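Local atomic coordinates of 5-oxopent-3-ene-1,2,5-tricarboxylate decarboxylase (Exiguobacterium antarcticum B7, PDB entry 6IYM), a protein that belongs to the fumarylacetoacetate hydrolase family of metal-dependent enzymes and carries a bound magnesium ion in its beta-rich C-terminal domain. Residues A[68-74]-A[232-238]. Sequence-based numbering, arbitrary orientation.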
loop_
_atom_site.group_PDB
_atom_site.type_symbol
_atom_site.label_atom_id
_atom_site.label_comp_id
_atom_site.label_asym_id
_atom_site.label_seq_id
_atom_site.Cartn_x
_atom_site.Cartn_y
_atom_site.Cartn_z
ATOM N N PRO A 68 -5.436 5.971 6.017
ATOM C CA PRO A 68 -5.009 4.624 6.364
ATOM C C PRO A 68 -3.480 4.628 6.381
ATOM O O PRO A 68 -2.847 5.237 5.523
ATOM C CB PRO A 68 -5.593 3.713 5.274
ATOM C CG PRO A 68 -6.528 4.583 4.460
ATOM C CD PRO A 68 -6.134 6.022 4.731
ATOM N N PRO A 69 -2.846 3.992 7.385
ATOM C CA PRO A 69 -1.387 4.012 7.500
ATOM C C PRO A 69 -0.703 3.225 6.368
ATOM O O PRO A 69 0.479 3.403 6.156
ATOM C CB PRO A 69 -1.172 3.356 8.875
ATOM C CG PRO A 69 -2.339 2.391 9.002
ATOM C CD PRO A 69 -3.497 3.193 8.438
ATOM N N ARG A 70 -1.450 2.369 5.662
ATOM C CA ARG A 70 -0.924 1.653 4.480
ATOM C C ARG A 70 -2.036 1.484 3.437
ATOM O O ARG A 70 -3.184 1.864 3.735
ATOM C CB ARG A 70 -0.216 0.380 4.968
ATOM C CG ARG A 70 -1.108 -0.799 5.299
ATOM C CD ARG A 70 -0.254 -1.795 6.071
ATOM N NE ARG A 70 -0.906 -3.078 6.297
ATOM C CZ ARG A 70 -0.298 -4.267 6.299
ATOM N NH1 ARG A 70 1.000 -4.371 6.054
ATOM N NH2 ARG A 70 -1.006 -5.355 6.529
ATOM N N ASN A 71 -1.720 0.961 2.243
ATOM C CA ASN A 71 -2.718 0.929 1.150
ATOM C C ASN A 71 -3.942 0.164 1.653
ATOM O O ASN A 71 -3.787 -0.797 2.431
ATOM C CB ASN A 71 -2.238 0.270 -0.130
ATOM C CG ASN A 71 -1.091 0.986 -0.807
ATOM O OD1 ASN A 71 -0.436 1.828 -0.217
ATOM N ND2 ASN A 71 -0.813 0.603 -2.038
ATOM N N VAL A 72 -5.117 0.620 1.236
ATOM C CA VAL A 72 -6.412 -0.092 1.424
ATOM C C VAL A 72 -6.321 -1.434 0.668
ATOM O O VAL A 72 -5.973 -1.447 -0.536
ATOM C CB VAL A 72 -7.579 0.777 0.919
ATOM C CG1 VAL A 72 -8.899 0.034 1.023
ATOM C CG2 VAL A 72 -7.646 2.093 1.671
ATOM N N ILE A 73 -6.546 -2.536 1.372
ATOM C CA ILE A 73 -6.506 -3.899 0.767
ATOM C C ILE A 73 -7.884 -4.193 0.198
ATOM O O ILE A 73 -8.841 -4.041 0.970
ATOM C CB ILE A 73 -6.076 -4.965 1.787
ATOM C CG1 ILE A 73 -4.707 -4.633 2.392
ATOM C CG2 ILE A 73 -6.114 -6.341 1.146
ATOM C CD1 ILE A 73 -4.341 -5.439 3.639
ATOM N N CYS A 74 -7.949 -4.598 -1.082
ATOM C CA CYS A 74 -9.197 -4.742 -1.864
ATOM C C CYS A 74 -9.351 -6.160 -2.419
ATOM O O CYS A 74 -8.392 -6.697 -2.999
ATOM C CB CYS A 74 -9.208 -3.766 -3.033
ATOM S SG CYS A 74 -9.232 -2.024 -2.518
ATOM N N GLU A 232 -2.150 -4.953 10.223
ATOM C CA GLU A 232 -1.867 -3.853 11.186
ATOM C C GLU A 232 -3.179 -3.242 11.692
ATOM O O GLU A 232 -4.095 -3.089 10.913
ATOM C CB GLU A 232 -1.032 -2.746 10.536
ATOM C CG GLU A 232 0.164 -3.249 9.743
ATOM C CD GLU A 232 1.331 -3.776 10.569
ATOM O OE1 GLU A 232 1.271 -3.677 11.810
ATOM O OE2 GLU A 232 2.299 -4.292 9.961
ATOM N N ALA A 233 -3.227 -2.857 12.963
ATOM C CA ALA A 233 -4.272 -1.983 13.529
ATOM C C ALA A 233 -4.467 -0.796 12.571
ATOM O O ALA A 233 -3.474 -0.193 12.153
ATOM C CB ALA A 233 -3.892 -1.535 14.920
ATOM N N GLY A 234 -5.710 -0.540 12.168
ATOM C CA GLY A 234 -6.058 0.558 11.246
ATOM C C GLY A 234 -6.017 0.143 9.793
ATOM O O GLY A 234 -6.298 1.015 8.918
ATOM N N ASP A 235 -5.662 -1.111 9.495
ATOM C CA ASP A 235 -5.869 -1.668 8.128
ATOM C C ASP A 235 -7.344 -1.519 7.719
ATOM O O ASP A 235 -8.240 -1.708 8.584
ATOM C CB ASP A 235 -5.486 -3.139 8.047
ATOM C CG ASP A 235 -4.084 -3.385 7.538
ATOM O OD1 ASP A 235 -3.523 -2.472 6.895
ATOM O OD2 ASP A 235 -3.573 -4.496 7.786
ATOM N N VAL A 236 -7.579 -1.207 6.444
ATOM C CA VAL A 236 -8.927 -1.102 5.813
ATOM C C VAL A 236 -9.017 -2.185 4.737
ATOM O O VAL A 236 -8.242 -2.147 3.769
ATOM C CB VAL A 236 -9.191 0.293 5.213
ATOM C CG1 VAL A 236 -10.593 0.416 4.625
ATOM C CG2 VAL A 236 -8.969 1.397 6.227
ATOM N N ILE A 237 -9.951 -3.115 4.873
ATOM C CA ILE A 237 -10.130 -4.173 3.849
ATOM C C ILE A 237 -11.465 -3.927 3.152
ATOM O O ILE A 237 -12.537 -4.030 3.830
ATOM C CB ILE A 237 -10.007 -5.566 4.495
ATOM C CG1 ILE A 237 -8.735 -5.656 5.335
ATOM C CG2 ILE A 237 -10.050 -6.653 3.427
ATOM C CD1 ILE A 237 -8.572 -6.942 6.092
ATOM N N ALA A 238 -11.417 -3.664 1.849
ATOM C CA ALA A 238 -12.610 -3.460 1.009
ATOM C C ALA A 238 -13.065 -4.837 0.505
ATOM O O ALA A 238 -12.276 -5.471 -0.162
ATOM C CB ALA A 238 -12.285 -2.512 -0.099
HETATM O O HOH W 1 2.501 -2.445 7.282
#
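Glu232 CG lies over the centre of one face of the Arg70 guanidinium, 3.6 Å from NE, while the Asp235 carboxylate meets the edge, the two planes only 21° apart. The grip is side-on: Arg70 NE bonds Asp235 OD1 at 2.8 Å and Arg70 NH2 bonds Asp235 OD2 at 3.0 Å, each oxygen using its syn lone pair. Asp235 OD2 also accepts a bond from the backbone N of Glu232 (2.9 Å), from above the carboxylate plane, which ties the salt bridge to the type II turn 232-235. Chi1 of -47° sets Glu232 CG over the guanidinium; the chain then bends at chi2, and the Glu232 carboxylate stands 83° from the guanidinium plane. Glu232 OE2 reaches Arg70 NH1 through a water, weakly bound on the arginine side. NH1 also bonds Ser102 of the second subunit, so the bridge sits at the dimer interface.

Beyond the turn, Val72 CG1 packs on Val236 CG1 at 4.0 Å. Ile73 N to Val236 O (3.0 Å) and Ala238 N to Ile73 O (2.7 Å) bracket Ile237, evidence of parallel pairing. Ile237 bonds Ile129 through the backbone, placing strand 236-238 between 72-75 and 121-131 in the FAH-family domain's mixed sheet, whose magnesium site includes Glu126, beside Ala238.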